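Long-range contacts in uracil-DNA glycosylase (Sulfolobus tokodaii str. 7, PDB 4ZBY), which belongs to the uracil-DNA glycosylase superfamily, a family of alpha/beta proteins, and here holds an iron/sulfur cluster and a bound uracil: residues N82-R87 / D97-C102; K16-Q21 / D93-E98; Y105-I110 / T126-S131. All blocks are in the same frame, centred on the assembly; numbering follows the deposited sequence. Where two conformers were deposited one is given.

Contact 1 of 3, residues N82-R87 / D97-C102; sequences NVVKCR and DEITAC. With SF4 (iron/sulfur cluster), chain B; URA (uracil), chain C.
V84 and C102 mark the closest backbone approach, with CA atoms 5.6 Å apart, where the loop leaving strand 79-82 passes beside a turn of the helix carrying D97-C102. The thiolates of both segments reach the same iron/sulfur cluster: C102 SG binds iron FE4 at 2.3 Å, and C86 SG binds iron FE3 at 2.3 Å. C102 gets there with SG trans to its backbone N (chi1 -162°). Its sulfur is also lined by the CB, CG and CD of K85, so the lysine chain covers a ligand atom with hydrocarbon while its ammonium is hydrogen-bonded farther along.

V84 is branched at CB and works in two directions at once. CG2 crosses I99 at about a right angle, 3.7 Å from its CG1, while CG1 touches cluster sulfide S2. A small apolar residue suits this place between helix and cluster.

The buried ammonium of K85 bends back to the strand end: NZ donates to N82 O at 2.9 Å, with T81 and Q109 as further partners. A water accepts from NZ and donates to V83 O and C102 O, each 2.8 Å away, so it joins loop to helix. At the end of strand 79-82, N82 pairs with uracil as an amide can: OD1 accepts from N3 at 2.7 Å and ND2 donates to O4 at 3.0 Å.

Around the contact, V83 and V84 bond through their backbones to G41, the last residue of strand 37-41, and E42 just after it, and Y128 of helix 123-133 covers V83 and I99.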
loop_
_atom_site.group_PDB
_atom_site.type_symbol
_atom_site.label_atom_id
_atom_site.label_comp_id
_atom_site.label_asym_id
_atom_site.label_seq_id
_atom_site.Cartn_x
_atom_site.Cartn_y
_atom_site.Cartn_z
ATOM N N ASN A 82 -0.541 -3.627 2.699
ATOM C CA ASN A 82 -1.906 -3.103 2.755
ATOM C C ASN A 82 -2.193 -2.556 4.136
ATOM O O ASN A 82 -1.543 -2.940 5.095
ATOM C CB ASN A 82 -2.949 -4.182 2.444
ATOM C CG ASN A 82 -2.849 -4.716 1.026
ATOM O OD1 ASN A 82 -3.209 -4.042 0.077
ATOM N ND2 ASN A 82 -2.362 -5.940 0.883
ATOM N N VAL A 83 -3.202 -1.693 4.246
ATOM C CA VAL A 83 -3.559 -1.138 5.546
ATOM C C VAL A 83 -4.195 -2.220 6.440
ATOM O O VAL A 83 -4.004 -2.214 7.661
ATOM C CB VAL A 83 -4.492 0.088 5.384
ATOM C CG1 VAL A 83 -5.787 -0.303 4.696
ATOM C CG2 VAL A 83 -4.762 0.753 6.728
ATOM N N VAL A 84 -4.920 -3.168 5.833
ATOM C CA VAL A 84 -5.457 -4.306 6.552
ATOM C C VAL A 84 -4.833 -5.560 5.946
ATOM O O VAL A 84 -4.669 -5.647 4.723
ATOM C CB VAL A 84 -6.998 -4.351 6.456
ATOM C CG1 VAL A 84 -7.556 -5.697 6.882
ATOM C CG2 VAL A 84 -7.569 -3.232 7.336
ATOM N N LYS A 85 -4.470 -6.512 6.792
ATOM C CA LYS A 85 -3.646 -7.605 6.302
ATOM C C LYS A 85 -4.330 -8.979 6.194
ATOM O O LYS A 85 -3.696 -9.976 5.800
ATOM C CB LYS A 85 -2.376 -7.657 7.157
ATOM C CG LYS A 85 -1.512 -6.396 6.889
ATOM C CD LYS A 85 -0.551 -6.139 8.016
ATOM C CE LYS A 85 0.638 -5.333 7.547
ATOM N NZ LYS A 85 0.321 -3.956 7.053
ATOM N N CYS A 86 -5.634 -9.030 6.464
ATOM C CA CYS A 86 -6.419 -10.228 6.187
ATOM C C CYS A 86 -7.574 -9.899 5.258
ATOM O O CYS A 86 -8.064 -8.785 5.251
ATOM C CB CYS A 86 -6.964 -10.845 7.467
ATOM S SG CYS A 86 -5.585 -11.388 8.524
ATOM N N ARG A 87 -7.958 -10.882 4.454
ATOM C CA ARG A 87 -9.074 -10.736 3.499
ATOM C C ARG A 87 -10.425 -10.605 4.183
ATOM O O ARG A 87 -10.865 -11.512 4.869
ATOM C CB ARG A 87 -9.114 -11.944 2.559
ATOM C CG ARG A 87 -10.150 -11.855 1.447
ATOM C CD ARG A 87 -10.446 -13.233 0.880
ATOM N NE ARG A 87 -11.256 -13.144 -0.330
ATOM C CZ ARG A 87 -11.777 -14.192 -0.962
ATOM N NH1 ARG A 87 -12.497 -14.009 -2.057
ATOM N NH2 ARG A 87 -11.575 -15.420 -0.503
ATOM N N ASP A 97 -13.249 -0.705 12.599
ATOM C CA ASP A 97 -12.615 -1.360 13.737
ATOM C C ASP A 97 -11.511 -2.314 13.271
ATOM O O ASP A 97 -10.585 -2.623 14.024
ATOM C CB ASP A 97 -13.641 -2.104 14.597
ATOM C CG ASP A 97 -14.093 -3.421 13.982
ATOM O OD1 ASP A 97 -14.542 -3.415 12.825
ATOM O OD2 ASP A 97 -14.009 -4.471 14.660
ATOM N N GLU A 98 -11.600 -2.769 12.025
ATOM C CA GLU A 98 -10.567 -3.649 11.488
ATOM C C GLU A 98 -9.352 -2.818 11.071
ATOM O O GLU A 98 -8.206 -3.210 11.296
ATOM C CB GLU A 98 -11.125 -4.479 10.323
ATOM C CG GLU A 98 -12.149 -5.509 10.798
ATOM C CD GLU A 98 -13.103 -5.975 9.708
ATOM O OE1 GLU A 98 -12.983 -5.518 8.549
ATOM O OE2 GLU A 98 -13.949 -6.828 10.038
ATOM N N ILE A 99 -9.600 -1.652 10.489
ATOM C CA ILE A 99 -8.503 -0.756 10.138
ATOM C C ILE A 99 -7.811 -0.284 11.414
ATOM O O ILE A 99 -6.582 -0.265 11.490
ATOM C CB ILE A 99 -9.002 0.434 9.313
ATOM C CG1 ILE A 99 -9.376 -0.041 7.905
ATOM C CG2 ILE A 99 -7.918 1.533 9.202
ATOM C CD1 ILE A 99 -10.180 0.969 7.107
ATOM N N THR A 100 -8.602 0.079 12.417
ATOM C CA THR A 100 -8.060 0.499 13.706
ATOM C C THR A 100 -7.201 -0.600 14.339
ATOM O O THR A 100 -6.122 -0.326 14.872
ATOM C CB THR A 100 -9.188 0.913 14.679
ATOM O OG1 THR A 100 -9.848 2.075 14.168
ATOM C CG2 THR A 100 -8.625 1.232 16.045
ATOM N N ALA A 101 -7.651 -1.847 14.238
ATOM C CA ALA A 101 -6.936 -2.969 14.849
ATOM C C ALA A 101 -5.641 -3.307 14.125
ATOM O O ALA A 101 -4.639 -3.651 14.752
ATOM C CB ALA A 101 -7.828 -4.204 14.903
ATOM N N CYS A 102 -5.664 -3.232 12.798
ATOM C CA CYS A 102 -4.546 -3.720 12.000
ATOM C C CYS A 102 -3.532 -2.640 11.670
ATOM O O CYS A 102 -2.366 -2.921 11.456
ATOM C CB CYS A 102 -5.063 -4.317 10.698
ATOM S SG CYS A 102 -3.870 -5.397 9.873
HETATM FE FE1 SF4 B . -7.059 -8.325 11.872
HETATM FE FE2 SF4 B . -4.674 -9.150 12.735
HETATM FE FE3 SF4 B . -5.525 -9.866 10.280
HETATM FE FE4 SF4 B . -4.819 -7.344 10.771
HETATM S S1 SF4 B . -3.451 -9.159 10.787
HETATM S S2 SF4 B . -6.639 -8.015 9.638
HETATM S S3 SF4 B . -5.517 -7.082 12.930
HETATM S S4 SF4 B . -6.483 -10.440 12.303
HETATM N N1 URA C . -6.109 -5.390 -3.403
HETATM C C2 URA C . -5.396 -4.737 -2.458
HETATM O O2 URA C . -5.768 -3.699 -1.943
HETATM N N3 URA C . -4.334 -5.388 -1.966
HETATM C C4 URA C . -3.911 -6.618 -2.324
HETATM O O4 URA C . -2.881 -7.060 -1.844
HETATM C C5 URA C . -4.671 -7.264 -3.319
HETATM C C6 URA C . -5.750 -6.640 -3.849
HETATM O O HOH W 1 -1.567 -2.816 8.817
#

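Contact 2 of 3, residues K16-Q21 / D93-E98; sequences KCKLWQ and DPEEDE. With SF4 (iron/sulfur cluster), chain B.
K18 and E98 anchor a salt-bridge network beside the iron/sulfur site, joining the cysteine-bearing loop of 16-21 to the beginning of helix 96-113. From CB, the K18 chain starts with CG between the backbone N and the carbonyl carbon. CG comes 3.6 Å from E98 OE2, and CD stays near the same oxygen, slightly farther off. The chain is extended as far as CE, 3.1 Å from E98 OE2; the bend at chi4 (-59°) then turns NZ onto that oxygen. NZ closes on E98 OE2 at 2.6 Å, tilted 40° out of the carboxylate plane. It also forms a longer, weak salt bridge to D97 OD1 at 3.3 Å and rests against E95 CG. A lysine suits this place: its methylenes pass across the end of the glutamate, and its flexible end can serve two acids.

The E98 carboxylate is buried and gripped from several sides. R92 adds a second salt bridge to OE2, while OE1 accepts the N-H of E95, the N-cap residue, at 2.6 Å. This glutamate therefore both receives the lysine and ties down the start of its own helix; two cationic partners and an N-H donor would be expected to favour its ionised form. L19 crosses the carboxylate at about a right angle and shields it with both methyls, CD2 being 3.3 Å from OE2, and with CD1 it also touches cluster sulfide S2. A water adds a second, softer link, accepting from K18 N and donating to D97 OD2.

C17 meets the CG of E98 with the same sulfur that binds iron FE1 of the cluster. That SG also accepts the N-H of L19, at 3.5 Å and a nearly straight 163°.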
loop_
_atom_site.group_PDB
_atom_site.type_symbol
_atom_site.label_atom_id
_atom_site.label_comp_id
_atom_site.label_asym_id
_atom_site.label_seq_id
_atom_site.Cartn_x
_atom_site.Cartn_y
_atom_site.Cartn_z
ATOM N N LYS A 16 -6.147 -10.254 16.275
ATOM C CA LYS A 16 -6.518 -9.000 16.919
ATOM C C LYS A 16 -7.798 -8.383 16.360
ATOM O O LYS A 16 -8.337 -7.472 16.965
ATOM C CB LYS A 16 -5.369 -7.999 16.818
ATOM C CG LYS A 16 -4.198 -8.348 17.715
ATOM C CD LYS A 16 -3.091 -7.347 17.519
ATOM C CE LYS A 16 -2.119 -7.406 18.673
ATOM N NZ LYS A 16 -0.957 -6.519 18.405
ATOM N N CYS A 17 -8.293 -8.861 15.219
ATOM C CA CYS A 17 -9.646 -8.485 14.814
ATOM C C CYS A 17 -10.380 -9.693 14.255
ATOM O O CYS A 17 -9.801 -10.765 14.123
ATOM C CB CYS A 17 -9.641 -7.341 13.799
ATOM S SG CYS A 17 -9.289 -7.820 12.111
ATOM N N LYS A 18 -11.671 -9.543 13.961
ATOM C CA LYS A 18 -12.455 -10.712 13.594
ATOM C C LYS A 18 -12.103 -11.305 12.230
ATOM O O LYS A 18 -12.577 -12.387 11.877
ATOM C CB LYS A 18 -13.954 -10.366 13.640
ATOM C CG LYS A 18 -14.368 -9.288 12.667
ATOM C CD LYS A 18 -15.849 -8.927 12.828
ATOM C CE LYS A 18 -16.243 -7.806 11.883
ATOM N NZ LYS A 18 -15.459 -6.543 12.093
ATOM N N LEU A 19 -11.254 -10.635 11.464
ATOM C CA LEU A 19 -10.921 -11.144 10.141
ATOM C C LEU A 19 -10.110 -12.436 10.173
ATOM O O LEU A 19 -10.076 -13.159 9.167
ATOM C CB LEU A 19 -10.145 -10.100 9.331
ATOM C CG LEU A 19 -10.934 -8.826 9.014
ATOM C CD1 LEU A 19 -10.194 -7.857 8.094
ATOM C CD2 LEU A 19 -12.310 -9.232 8.452
ATOM N N TRP A 20 -9.460 -12.728 11.302
ATOM C CA TRP A 20 -8.587 -13.898 11.340
ATOM C C TRP A 20 -9.371 -15.172 11.069
ATOM O O TRP A 20 -8.841 -16.102 10.479
ATOM C CB TRP A 20 -7.844 -14.000 12.687
ATOM C CG TRP A 20 -8.683 -14.601 13.797
ATOM C CD1 TRP A 20 -9.472 -13.931 14.684
ATOM C CD2 TRP A 20 -8.803 -15.991 14.123
ATOM N NE1 TRP A 20 -10.075 -14.815 15.544
ATOM C CE2 TRP A 20 -9.679 -16.087 15.221
ATOM C CE3 TRP A 20 -8.252 -17.161 13.595
ATOM C CZ2 TRP A 20 -10.016 -17.305 15.796
ATOM C CZ3 TRP A 20 -8.590 -18.365 14.162
ATOM C CH2 TRP A 20 -9.460 -18.430 15.256
ATOM N N GLN A 21 -10.639 -15.215 11.487
ATOM C CA GLN A 21 -11.410 -16.432 11.408
ATOM C C GLN A 21 -11.679 -16.920 9.990
ATOM O O GLN A 21 -11.964 -18.098 9.790
ATOM C CB GLN A 21 -12.744 -16.253 12.149
ATOM C CG GLN A 21 -13.696 -15.300 11.460
ATOM C CD GLN A 21 -14.919 -14.974 12.308
ATOM O OE1 GLN A 21 -15.864 -15.771 12.405
ATOM N NE2 GLN A 21 -14.913 -13.794 12.921
ATOM N N ASP A 93 -15.244 -4.303 1.972
ATOM C CA ASP A 93 -14.112 -3.519 2.471
ATOM C C ASP A 93 -13.948 -3.726 3.976
ATOM O O ASP A 93 -14.910 -4.052 4.652
ATOM C CB ASP A 93 -14.325 -2.028 2.172
ATOM C CG ASP A 93 -14.681 -1.772 0.718
ATOM O OD1 ASP A 93 -13.831 -2.044 -0.150
ATOM O OD2 ASP A 93 -15.805 -1.306 0.442
ATOM N N PRO A 94 -12.734 -3.477 4.515
ATOM C CA PRO A 94 -12.487 -3.556 5.962
ATOM C C PRO A 94 -13.427 -2.661 6.740
ATOM O O PRO A 94 -13.762 -1.588 6.250
ATOM C CB PRO A 94 -11.047 -3.050 6.111
ATOM C CG PRO A 94 -10.413 -3.381 4.825
ATOM C CD PRO A 94 -11.497 -3.255 3.762
ATOM N N GLU A 95 -13.864 -3.101 7.914
ATOM C CA GLU A 95 -14.612 -2.221 8.812
ATOM C C GLU A 95 -13.648 -1.208 9.397
ATOM O O GLU A 95 -12.437 -1.377 9.288
ATOM C CB GLU A 95 -15.267 -2.985 9.958
ATOM C CG GLU A 95 -15.917 -4.285 9.603
ATOM C CD GLU A 95 -17.332 -4.109 9.182
ATOM O OE1 GLU A 95 -18.228 -4.211 10.046
ATOM O OE2 GLU A 95 -17.548 -3.859 7.980
ATOM N N GLU A 96 -14.173 -0.164 10.036
ATOM C CA GLU A 96 -13.284 0.801 10.667
ATOM C C GLU A 96 -12.561 0.154 11.848
ATOM O O GLU A 96 -11.377 0.416 12.047
ATOM C CB GLU A 96 -14.041 2.062 11.112
ATOM C CG GLU A 96 -14.412 3.024 9.968
ATOM C CD GLU A 96 -13.220 3.471 9.115
ATOM O OE1 GLU A 96 -12.099 3.643 9.648
ATOM O OE2 GLU A 96 -13.404 3.650 7.894
ATOM N N ASP A 97 -13.249 -0.705 12.599
ATOM C CA ASP A 97 -12.615 -1.360 13.737
ATOM C C ASP A 97 -11.511 -2.314 13.271
ATOM O O ASP A 97 -10.585 -2.623 14.024
ATOM C CB ASP A 97 -13.641 -2.104 14.597
ATOM C CG ASP A 97 -14.093 -3.421 13.982
ATOM O OD1 ASP A 97 -14.542 -3.415 12.825
ATOM O OD2 ASP A 97 -14.009 -4.471 14.660
ATOM N N GLU A 98 -11.600 -2.769 12.025
ATOM C CA GLU A 98 -10.567 -3.649 11.488
ATOM C C GLU A 98 -9.352 -2.818 11.071
ATOM O O GLU A 98 -8.206 -3.210 11.296
ATOM C CB GLU A 98 -11.125 -4.479 10.323
ATOM C CG GLU A 98 -12.149 -5.509 10.798
ATOM C CD GLU A 98 -13.103 -5.975 9.708
ATOM O OE1 GLU A 98 -12.983 -5.518 8.549
ATOM O OE2 GLU A 98 -13.949 -6.828 10.038
HETATM FE FE1 SF4 B . -7.059 -8.325 11.872
HETATM FE FE2 SF4 B . -4.674 -9.150 12.735
HETATM FE FE3 SF4 B . -5.525 -9.866 10.280
HETATM FE FE4 SF4 B . -4.819 -7.344 10.771
HETATM S S1 SF4 B . -3.451 -9.159 10.787
HETATM S S2 SF4 B . -6.639 -8.015 9.638
HETATM S S3 SF4 B . -5.517 -7.082 12.930
HETATM S S4 SF4 B . -6.483 -10.440 12.303
HETATM O O HOH W 2 -13.037 -7.134 14.915
#

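Contact 3 of 3, residues Y105-I110 / T126-S131; sequences YLDRQI and TKYIFS
Y128 swings its ring toward helix 96-113 by setting CG trans to the backbone N (chi1 177°), and D107 brings its carboxylate to meet the phenol with CG beside its own backbone N (chi1 -66°). The phenol OH donates to D107 OD1 at 2.6 Å, reaching the oxygen on its syn side and a little out of the carboxylate plane. Seen from the tyrosine, the acceptor lies at the ring edge, near the ring plane, and the two flat groups are only modestly turned against each other. Tyrosine suits this position because it is long enough to span two well-separated helices and still ends in a donor; aspartate, short and partly exposed, offers a compact acceptor to a buried ring.

The separation is real: the axes of 105-110 and 126-131 approach no closer than 12.3 Å, and they cross at -65°. Side chains therefore bridge the gap, with no close meeting of backbones. L106 slides past the tyrosine in the opposite direction, its CD2 4.0 Å from Y128 CD1 in an oblique approach. The same methyl also comes 4.2 Å from I129 CD1. One turn further along, I110 and I129 reach for each other tip to tip, their CD1 atoms 3.8 Å apart. Branched and long aliphatic residues fit this strip, where apolar ends have to meet from both helices beside a single polar link.

Beneath the pair lies the sheet: L106 and I110 rest on M38 of strand 37-41, while I129 rests on V159 of strand 155-162. Helices that cross while covering a largely parallel central sheet are characteristic of the three-layer alpha/beta/alpha sandwich of the uracil-DNA glycosylase superfamily.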
loop_
_atom_site.group_PDB
_atom_site.type_symbol
_atom_site.label_atom_id
_atom_site.label_comp_id
_atom_site.label_asym_id
_atom_site.label_seq_id
_atom_site.Cartn_x
_atom_site.Cartn_y
_atom_site.Cartn_z
ATOM N N TYR A 105 0.320 -2.222 12.581
ATOM C CA TYR A 105 1.343 -2.979 11.857
ATOM C C TYR A 105 1.924 -2.143 10.736
ATOM O O TYR A 105 3.134 -2.103 10.560
ATOM C CB TYR A 105 0.771 -4.272 11.266
ATOM C CG TYR A 105 0.397 -5.346 12.283
ATOM C CD1 TYR A 105 1.289 -5.703 13.287
ATOM C CD2 TYR A 105 -0.835 -6.009 12.212
ATOM C CE1 TYR A 105 0.999 -6.707 14.190
ATOM C CE2 TYR A 105 -1.147 -7.017 13.115
ATOM C CZ TYR A 105 -0.208 -7.356 14.109
ATOM O OH TYR A 105 -0.481 -8.340 15.033
ATOM N N LEU A 106 1.058 -1.482 9.970
ATOM C CA LEU A 106 1.546 -0.597 8.902
ATOM C C LEU A 106 2.403 0.570 9.458
ATOM O O LEU A 106 3.454 0.887 8.907
ATOM C CB LEU A 106 0.363 -0.052 8.108
ATOM C CG LEU A 106 0.705 0.948 6.998
ATOM C CD1 LEU A 106 1.579 0.283 5.972
ATOM C CD2 LEU A 106 -0.573 1.480 6.353
ATOM N N ASP A 107 1.926 1.197 10.528
ATOM C CA ASP A 107 2.676 2.243 11.232
ATOM C C ASP A 107 4.081 1.739 11.544
ATOM O O ASP A 107 5.071 2.439 11.333
ATOM C CB ASP A 107 2.010 2.645 12.545
ATOM C CG ASP A 107 0.668 3.305 12.361
ATOM O OD1 ASP A 107 0.347 3.753 11.244
ATOM O OD2 ASP A 107 -0.062 3.392 13.359
ATOM N N ARG A 108 4.153 0.516 12.062
ATOM C CA ARG A 108 5.438 -0.054 12.458
ATOM C C ARG A 108 6.312 -0.330 11.250
ATOM O O ARG A 108 7.541 -0.165 11.311
ATOM C CB ARG A 108 5.223 -1.332 13.266
ATOM C CG ARG A 108 4.645 -1.047 14.646
ATOM C CD ARG A 108 4.156 -2.311 15.349
ATOM N NE ARG A 108 5.191 -3.336 15.477
ATOM C CZ ARG A 108 4.946 -4.568 15.908
ATOM N NH1 ARG A 108 3.704 -4.902 16.238
ATOM N NH2 ARG A 108 5.925 -5.460 16.003
ATOM N N GLN A 109 5.686 -0.726 10.146
ATOM C CA GLN A 109 6.432 -1.031 8.928
ATOM C C GLN A 109 7.006 0.257 8.339
ATOM O O GLN A 109 8.179 0.303 7.900
ATOM C CB GLN A 109 5.544 -1.773 7.903
ATOM C CG GLN A 109 5.202 -3.170 8.358
ATOM C CD GLN A 109 4.163 -3.848 7.475
ATOM O OE1 GLN A 109 3.184 -3.218 7.075
ATOM N NE2 GLN A 109 4.387 -5.125 7.147
ATOM N N ILE A 110 6.182 1.301 8.320
ATOM C CA ILE A 110 6.657 2.609 7.875
ATOM C C ILE A 110 7.790 3.116 8.772
ATOM O O ILE A 110 8.787 3.642 8.267
ATOM C CB ILE A 110 5.512 3.635 7.837
ATOM C CG1 ILE A 110 4.465 3.222 6.817
ATOM C CG2 ILE A 110 6.048 5.047 7.525
ATOM C CD1 ILE A 110 3.198 4.053 6.910
ATOM N N THR A 126 -5.180 5.683 1.203
ATOM C CA THR A 126 -4.961 7.121 1.123
ATOM C C THR A 126 -5.609 7.835 2.308
ATOM O O THR A 126 -4.981 8.658 2.968
ATOM C CB THR A 126 -5.515 7.724 -0.194
ATOM O OG1 THR A 126 -4.845 7.119 -1.303
ATOM C CG2 THR A 126 -5.288 9.248 -0.257
ATOM N N LYS A 127 -6.860 7.500 2.598
ATOM C CA LYS A 127 -7.516 8.097 3.746
ATOM C C LYS A 127 -6.771 7.809 5.052
ATOM O O LYS A 127 -6.639 8.708 5.903
ATOM C CB LYS A 127 -8.968 7.601 3.831
ATOM C CG LYS A 127 -9.786 8.206 4.956
ATOM C CD LYS A 127 -11.228 7.707 4.864
ATOM C CE LYS A 127 -12.189 8.597 5.642
ATOM N NZ LYS A 127 -11.866 8.587 7.093
ATOM N N TYR A 128 -6.274 6.583 5.212
ATOM C CA TYR A 128 -5.555 6.218 6.428
ATOM C C TYR A 128 -4.276 7.051 6.575
ATOM O O TYR A 128 -4.027 7.668 7.618
ATOM C CB TYR A 128 -5.182 4.706 6.458
ATOM C CG TYR A 128 -4.374 4.448 7.706
ATOM C CD1 TYR A 128 -2.993 4.328 7.663
ATOM C CD2 TYR A 128 -4.995 4.444 8.949
ATOM C CE1 TYR A 128 -2.255 4.182 8.837
ATOM C CE2 TYR A 128 -4.272 4.296 10.112
ATOM C CZ TYR A 128 -2.903 4.166 10.052
ATOM O OH TYR A 128 -2.209 4.009 11.232
ATOM N N ILE A 129 -3.462 7.063 5.528
ATOM C CA ILE A 129 -2.178 7.762 5.600
ATOM C C ILE A 129 -2.418 9.266 5.740
ATOM O O ILE A 129 -1.732 9.917 6.520
ATOM C CB ILE A 129 -1.270 7.463 4.373
ATOM C CG1 ILE A 129 -0.814 5.994 4.392
ATOM C CG2 ILE A 129 -0.065 8.431 4.344
ATOM C CD1 ILE A 129 0.031 5.594 5.595
ATOM N N PHE A 130 -3.423 9.811 5.044
ATOM C CA PHE A 130 -3.752 11.232 5.222
ATOM C C PHE A 130 -4.105 11.541 6.667
ATOM O O PHE A 130 -3.808 12.636 7.161
ATOM C CB PHE A 130 -4.900 11.656 4.298
ATOM C CG PHE A 130 -4.444 12.113 2.944
ATOM C CD1 PHE A 130 -5.082 13.164 2.306
ATOM C CD2 PHE A 130 -3.365 11.505 2.316
ATOM C CE1 PHE A 130 -4.652 13.588 1.048
ATOM C CE2 PHE A 130 -2.929 11.917 1.069
ATOM C CZ PHE A 130 -3.563 12.967 0.437
ATOM N N SER A 131 -4.736 10.589 7.356
ATOM C CA SER A 131 -5.092 10.810 8.755
ATOM C C SER A 131 -3.851 10.858 9.651
ATOM O O SER A 131 -3.792 11.676 10.576
ATOM C CB SER A 131 -6.094 9.747 9.258
ATOM O OG SER A 131 -5.471 8.480 9.497
#

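In the fold
From the N terminus, the chain first sets down 16-21, which waits through the first strands and helices until 93-98 returns to it; contact 2 thus closes the longest loop. Contact 1 opens inside that loop, at the end of strand 79-82, and closes just beyond it on the overlapping residues 97-102, so the two loops overlap and end on the same stretch, their apolar side chains meeting beside the cluster. Contact 3 follows in series, spanning strand 117-121 between its two helices. Helix 96-113 takes part in all three: its start holds the cluster-side loops, and its later turns pack with helix 123-133. A probable K85-Q109 hydrogen bond ties the loop of contact 1 to the helix's later turns.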